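Local atomic coordinates of hydroquinone dioxygenase large subunit (PDB entry 4ZXA), a protein that probably catalyses, together with a small subunit, the iron-dependent ring-opening 1,2-dioxygenation of hydroquinone. Residues Gly90-Asn93 with Tyr94-Lys97; Gly107-Ala111 with Ala112-Tyr116. All coordinates share one frame; numbering follows the deposited sequence.

Contact 1: residues Gly90-Asn93 with Tyr94-Lys97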
ATOM      1  N   GLY E  90      13.708   6.009  -2.644  1.00 24.29           N
ATOM      2  CA  GLY E  90      14.651   4.957  -2.327  1.00 21.75           C
ATOM      3  C   GLY E  90      16.083   5.413  -2.113  1.00 25.75           C
ATOM      4  O   GLY E  90      16.434   6.571  -2.347  1.00 29.55           O
ATOM      5  N   THR E  91      16.916   4.489  -1.647  1.00 22.01           N
ATOM      6  CA  THR E  91      18.326   4.756  -1.454  1.00 21.96           C
ATOM      7  C   THR E  91      19.167   3.682  -2.116  1.00 24.56           C
ATOM      8  O   THR E  91      18.723   2.551  -2.307  1.00 28.30           O
ATOM      9  CB  THR E  91      18.683   4.855   0.029  1.00 18.58           C
ATOM     10  OG1 THR E  91      18.158   3.731   0.722  1.00 18.68           O
ATOM     11  CG2 THR E  91      18.076   6.098   0.628  1.00 22.80           C
ATOM     12  N   ARG E  92      20.381   4.045  -2.489  1.00 26.15           N
ATOM     13  CA  ARG E  92      21.294   3.093  -3.085  1.00 25.22           C
ATOM     14  C   ARG E  92      22.516   3.229  -2.231  1.00 23.82           C
ATOM     15  O   ARG E  92      23.046   4.321  -2.097  1.00 27.27           O
ATOM     16  CB  ARG E  92      21.607   3.484  -4.529  1.00 27.51           C
ATOM     17  CG  ARG E  92      21.942   2.315  -5.449  1.00 31.90           C
ATOM     18  CD  ARG E  92      23.216   1.561  -5.033  1.00 28.23           C
ATOM     19  NE  ARG E  92      23.675   0.687  -6.117  1.00 30.30           N
ATOM     20  CZ  ARG E  92      24.694  -0.168  -6.031  1.00 28.55           C
ATOM     21  NH1 ARG E  92      25.368  -0.297  -4.899  1.00 25.62           N
ATOM     22  NH2 ARG E  92      25.031  -0.899  -7.083  1.00 24.88           N
ATOM     23  N   ASN E  93      22.935   2.145  -1.596  1.00 27.70           N
ATOM     24  CA  ASN E  93      24.117   2.224  -0.762  1.00 29.89           C
ATOM     25  C   ASN E  93      25.341   2.113  -1.656  1.00 33.44           C
ATOM     26  O   ASN E  93      25.458   1.155  -2.435  1.00 32.79           O
ATOM     27  CB  ASN E  93      24.129   1.131   0.309  1.00 26.23           C
ATOM     28  CG  ASN E  93      25.083   1.450   1.457  1.00 28.91           C
ATOM     29  OD1 ASN E  93      25.863   2.396   1.377  1.00 28.88           O
ATOM     30  ND2 ASN E  93      25.017   0.659   2.533  1.00 24.71           N
ATOM     31  N   TYR E  94      26.227   3.088  -1.512  1.00 25.59           N
ATOM     32  CA  TYR E  94      27.499   3.115  -2.204  1.00 36.06           C
ATOM     33  C   TYR E  94      28.655   2.889  -1.231  1.00 32.81           C
ATOM     34  O   TYR E  94      29.803   3.180  -1.539  1.00 37.24           O
ATOM     35  CB  TYR E  94      27.647   4.371  -3.060  1.00 28.09           C
ATOM     36  CG  TYR E  94      26.841   4.263  -4.328  1.00 27.56           C
ATOM     37  CD1 TYR E  94      27.106   3.268  -5.250  1.00 25.37           C
ATOM     38  CD2 TYR E  94      25.789   5.127  -4.586  1.00 26.85           C
ATOM     39  CE1 TYR E  94      26.367   3.147  -6.401  1.00 25.77           C
ATOM     40  CE2 TYR E  94      25.043   5.012  -5.737  1.00 25.24           C
ATOM     41  CZ  TYR E  94      25.338   4.020  -6.640  1.00 29.32           C
ATOM     42  OH  TYR E  94      24.605   3.893  -7.791  1.00 35.77           O
ATOM     43  N   TYR E  95      28.331   2.328  -0.069  1.00 31.00           N
ATOM     44  CA  TYR E  95      29.341   1.946   0.916  1.00 36.73           C
ATOM     45  C   TYR E  95      30.324   3.010   1.422  1.00 39.82           C
ATOM     46  O   TYR E  95      31.534   2.829   1.367  1.00 33.78           O
ATOM     47  CB  TYR E  95      30.049   0.690   0.417  1.00 33.85           C
ATOM     48  CG  TYR E  95      29.070  -0.224  -0.278  1.00 34.83           C
ATOM     49  CD1 TYR E  95      27.957  -0.708   0.394  1.00 29.64           C
ATOM     50  CD2 TYR E  95      29.230  -0.567  -1.608  1.00 29.86           C
ATOM     51  CE1 TYR E  95      27.050  -1.526  -0.231  1.00 29.43           C
ATOM     52  CE2 TYR E  95      28.325  -1.384  -2.241  1.00 30.01           C
ATOM     53  CZ  TYR E  95      27.237  -1.862  -1.547  1.00 32.25           C
ATOM     54  OH  TYR E  95      26.331  -2.680  -2.171  1.00 31.52           O
ATOM     55  N   GLY E  96      29.774   4.130   1.880  1.00 34.42           N
ATOM     56  CA  GLY E  96      30.543   5.256   2.385  1.00 41.84           C
ATOM     57  C   GLY E  96      29.756   6.501   2.052  1.00 37.97           C
ATOM     58  O   GLY E  96      29.717   7.476   2.795  1.00 40.37           O
ATOM     59  N   LYS E  97      29.119   6.426   0.900  1.00 39.44           N
ATOM     60  CA  LYS E  97      28.165   7.414   0.396  1.00 39.05           C
ATOM     61  C   LYS E  97      26.830   6.717   0.099  1.00 35.67           C
ATOM     62  O   LYS E  97      26.803   5.540  -0.267  1.00 35.74           O
ATOM     63  CB  LYS E  97      28.698   8.075  -0.879  1.00 37.42           C
ATOM     64  CG  LYS E  97      29.898   9.001  -0.666  1.00 50.66           C
ATOM     65  CD  LYS E  97      30.680   9.211  -1.973  1.00 43.01           C
ATOM     66  CE  LYS E  97      31.476  10.517  -1.962  1.00 57.20           C
ATOM     67  NZ  LYS E  97      32.371  10.665  -0.772  1.00 62.65           N
TER
HETATM   68  O   HOH W   1      27.059   3.539   3.195  1.00 31.49           O

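Contact 2: residues Gly107-Ala111 with Ala112-Tyr116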
ATOM      1  N   GLY E 107      11.007   4.213 -14.561  1.00 41.28           N
ATOM      2  CA  GLY E 107      10.904   4.473 -15.985  1.00 38.70           C
ATOM      3  C   GLY E 107      10.112   5.712 -16.348  1.00 45.93           C
ATOM      4  O   GLY E 107      10.577   6.560 -17.117  1.00 45.99           O
ATOM      5  N   THR E 108       8.917   5.833 -15.783  1.00 43.64           N
ATOM      6  CA  THR E 108       8.012   6.891 -16.211  1.00 48.14           C
ATOM      7  C   THR E 108       8.427   8.270 -15.697  1.00 44.95           C
ATOM      8  O   THR E 108       8.414   9.258 -16.443  1.00 45.29           O
ATOM      9  CB  THR E 108       6.554   6.575 -15.811  1.00 53.47           C
ATOM     10  OG1 THR E 108       6.250   5.221 -16.165  1.00 42.06           O
ATOM     11  CG2 THR E 108       5.581   7.529 -16.511  1.00 48.00           C
ATOM     12  N   LEU E 109       8.794   8.341 -14.424  1.00 42.91           N
ATOM     13  CA  LEU E 109       9.235   9.609 -13.863  1.00 38.79           C
ATOM     14  C   LEU E 109      10.554  10.038 -14.509  1.00 40.36           C
ATOM     15  O   LEU E 109      10.746  11.210 -14.840  1.00 34.61           O
ATOM     16  CB  LEU E 109       9.336   9.520 -12.338  1.00 33.03           C
ATOM     17  CG  LEU E 109       7.971   9.235 -11.694  1.00 32.68           C
ATOM     18  CD1 LEU E 109       8.035   9.378 -10.200  1.00 34.22           C
ATOM     19  CD2 LEU E 109       6.908  10.159 -12.233  1.00 29.29           C
ATOM     20  N   LYS E 110      11.440   9.067 -14.710  1.00 39.42           N
ATOM     21  CA  LYS E 110      12.756   9.296 -15.304  1.00 37.42           C
ATOM     22  C   LYS E 110      12.636   9.832 -16.740  1.00 35.47           C
ATOM     23  O   LYS E 110      13.235  10.854 -17.095  1.00 29.01           O
ATOM     24  CB  LYS E 110      13.573   7.992 -15.257  1.00 38.94           C
ATOM     25  CG  LYS E 110      15.003   8.079 -15.788  1.00 40.95           C
ATOM     26  CD  LYS E 110      15.974   8.695 -14.782  1.00 43.99           C
ATOM     27  CE  LYS E 110      17.422   8.701 -15.310  1.00 45.38           C
ATOM     28  NZ  LYS E 110      17.758   9.981 -16.031  1.00 46.39           N
ATOM     29  N   ALA E 111      11.850   9.145 -17.559  1.00 34.88           N
ATOM     30  CA  ALA E 111      11.604   9.606 -18.922  1.00 37.37           C
ATOM     31  C   ALA E 111      11.000  11.014 -18.982  1.00 35.20           C
ATOM     32  O   ALA E 111      11.239  11.751 -19.930  1.00 34.10           O
ATOM     33  CB  ALA E 111      10.732   8.619 -19.672  1.00 31.15           C
ATOM     34  N   ALA E 112      10.225  11.395 -17.973  1.00 41.42           N
ATOM     35  CA  ALA E 112       9.644  12.742 -17.951  1.00 43.02           C
ATOM     36  C   ALA E 112      10.569  13.763 -17.283  1.00 41.31           C
ATOM     37  O   ALA E 112      10.231  14.944 -17.161  1.00 41.48           O
ATOM     38  CB  ALA E 112       8.290  12.729 -17.269  1.00 41.94           C
ATOM     39  N   GLY E 113      11.735  13.296 -16.842  1.00 37.80           N
ATOM     40  CA  GLY E 113      12.713  14.149 -16.190  1.00 34.69           C
ATOM     41  C   GLY E 113      12.200  14.908 -14.981  1.00 34.01           C
ATOM     42  O   GLY E 113      12.546  16.067 -14.803  1.00 37.68           O
ATOM     43  N   VAL E 114      11.381  14.260 -14.154  1.00 28.56           N
ATOM     44  CA  VAL E 114      10.904  14.854 -12.907  1.00 31.25           C
ATOM     45  C   VAL E 114      11.549  14.203 -11.683  1.00 36.56           C
ATOM     46  O   VAL E 114      11.155  14.454 -10.542  1.00 31.86           O
ATOM     47  CB  VAL E 114       9.381  14.742 -12.753  1.00 31.55           C
ATOM     48  CG1 VAL E 114       8.678  15.392 -13.932  1.00 42.01           C
ATOM     49  CG2 VAL E 114       8.972  13.291 -12.617  1.00 37.22           C
ATOM     50  N   ASN E 115      12.535  13.353 -11.927  1.00 29.87           N
ATOM     51  CA  ASN E 115      13.235  12.687 -10.852  1.00 29.01           C
ATOM     52  C   ASN E 115      14.354  13.560 -10.289  1.00 27.79           C
ATOM     53  O   ASN E 115      14.806  14.501 -10.928  1.00 28.62           O
ATOM     54  CB  ASN E 115      13.833  11.389 -11.379  1.00 31.16           C
ATOM     55  CG  ASN E 115      14.695  11.610 -12.611  1.00 35.43           C
ATOM     56  OD1 ASN E 115      14.211  12.054 -13.657  1.00 32.17           O
ATOM     57  ND2 ASN E 115      15.980  11.294 -12.494  1.00 33.15           N
ATOM     58  N   TYR E 116      14.812  13.230  -9.092  1.00 28.59           N
ATOM     59  CA  TYR E 116      16.007  13.853  -8.543  1.00 32.23           C
ATOM     60  C   TYR E 116      16.775  12.861  -7.666  1.00 30.48           C
ATOM     61  O   TYR E 116      16.173  12.077  -6.927  1.00 30.05           O
ATOM     62  CB  TYR E 116      15.631  15.103  -7.745  1.00 28.09           C
ATOM     63  CG  TYR E 116      16.783  15.763  -7.023  1.00 26.17           C
ATOM     64  CD1 TYR E 116      17.681  16.594  -7.695  1.00 25.99           C
ATOM     65  CD2 TYR E 116      16.959  15.578  -5.661  1.00 25.47           C
ATOM     66  CE1 TYR E 116      18.734  17.213  -7.015  1.00 25.90           C
ATOM     67  CE2 TYR E 116      17.999  16.188  -4.977  1.00 31.56           C
ATOM     68  CZ  TYR E 116      18.888  17.000  -5.654  1.00 33.78           C
ATOM     69  OH  TYR E 116      19.916  17.586  -4.946  1.00 31.64           O
TER
HETATM   70  O   HOH W   2      16.045  12.873 -15.947  1.00 36.20           O

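Contact 1: residues Gly90-Asn93 with Tyr94-Lys97
Arg92 lies over one face of the Tyr94 ring, two residues further along the chain. Its CB is nearest to Tyr94 CE2. CG is anti to the backbone N (chi1 -151°) and comes close to Tyr94 CZ and OH. The chain bends at chi2, which brings CD over the face. Arg92 CD is 3.9 Å from the Tyr94 ring centroid, a CH-pi contact. NE comes next, near Tyr94 CE1. The guanidinium is nearly parallel to the ring, the two planes 12° apart. At the tip, Arg92 NH1 donates in its own plane to the backbone Asn93 O at 2.9 Å, a bond that would limit rotation of the group. NH1 also approaches Tyr95 OH, but that hydroxyl bonds to Asp259. The same Asn93 O sits over one face of the Tyr95 ring, offset toward the rim. Asn93 holds the start of the turn. Its OD1 accepts from Tyr95 N at 2.9 Å, an Asx turn. The donor stands above the amide carbonyl plane, 54° out of it. A water also bridges Asn93 OD1 and Gly96 N. The backbone bond from Tyr94 N to Lys97 O measures 2.8 Å and closes the turn. The backbone of Gly96 takes a shape in which a CB would collide with Tyr95 O. This is the tight connection of a beta hairpin, joining the antiparallel strands 89-93 and 97-102. Asn93 ND2 reaches back to Phe79 O, in the loop before strand 82-84. Lys97 NZ pairs with Glu121 at the end of strand 116-121.

Contact 2: residues Gly107-Ala111 with Ala112-Tyr116
Leu109 and Val114 meet through methyl groups where helix 107-111 gives way to a loop. Leu109 CD2 is 3.8 Å from Val114 CG2. The same CG2 also packs against the carbonyl Leu109 O. The Ala112 CB rests against the carbonyl Thr108 O, at 3.6 Å. Other chains pack here. Leu109 and Ala112 pack on Ile28 of the small subunit, and Leu109 and Thr108 on Pro283 of a second copy of this protein.

The backbone bonds finish the helix. Ala112 N donates to Thr108 O at 3.2 Å, continuing the helical pattern, and makes a weaker bond to Leu109 O. Gly113 then has positive phi, and the chain turns back. Gly113 N donates to Lys110 O at 2.9 Å, and Val114 N reaches Leu109 O in a nearly straight bond of 3.2 Å, with an N-H...O angle of 171°. These two bonds define a Schellman motif, a common C-terminal helix cap. They give the carbonyls of Leu109 and Lys110 donors after the regular i+4 pattern has ended.

The polar side chains meet across the turn. Asn115 has its CG between its own backbone N and carbonyl carbon (chi1 54°), which sets the amide across the Lys110 chain, against CA and CD. Asn115 OD1 is 3.5 Å from Lys110 CA, and Asn115 ND2 is 3.5 Å from Lys110 CD. A water donates to Asn115 OD1 and accepts a weak bond from Lys110 NZ. ND2 also makes a weak bond to Thr104 OG1. With an alanine here, the water would probably lose its acceptor, Thr104 its weak partner, and Lys110 CD the amide that packs on it. Val114 O accepts from Trp50 NE1 of strand 45-52.

Overall arrangement
Contact 1 comes first along the chain and closes before contact 2 opens. Their centres are 20 Å apart, and their nearest atoms about 7 Å, so they do not touch. Both are connections at the ends of strands of one eight-stranded antiparallel sheet. Contact 2 leads through helix 107-111 from strand 97-102 to strand 116-121, outermost within this chain. In the other direction the sheet runs through 82-84 to strand 251-257, which carries the cadmium ligand His256. Contact 1 is thus nearer the metal-bearing strand in the sheet order, with its Tyr95 side chain about 11 Å from the bound cadmium ion. Contact 2 lies farther from the chain's centre, where two other chains pack.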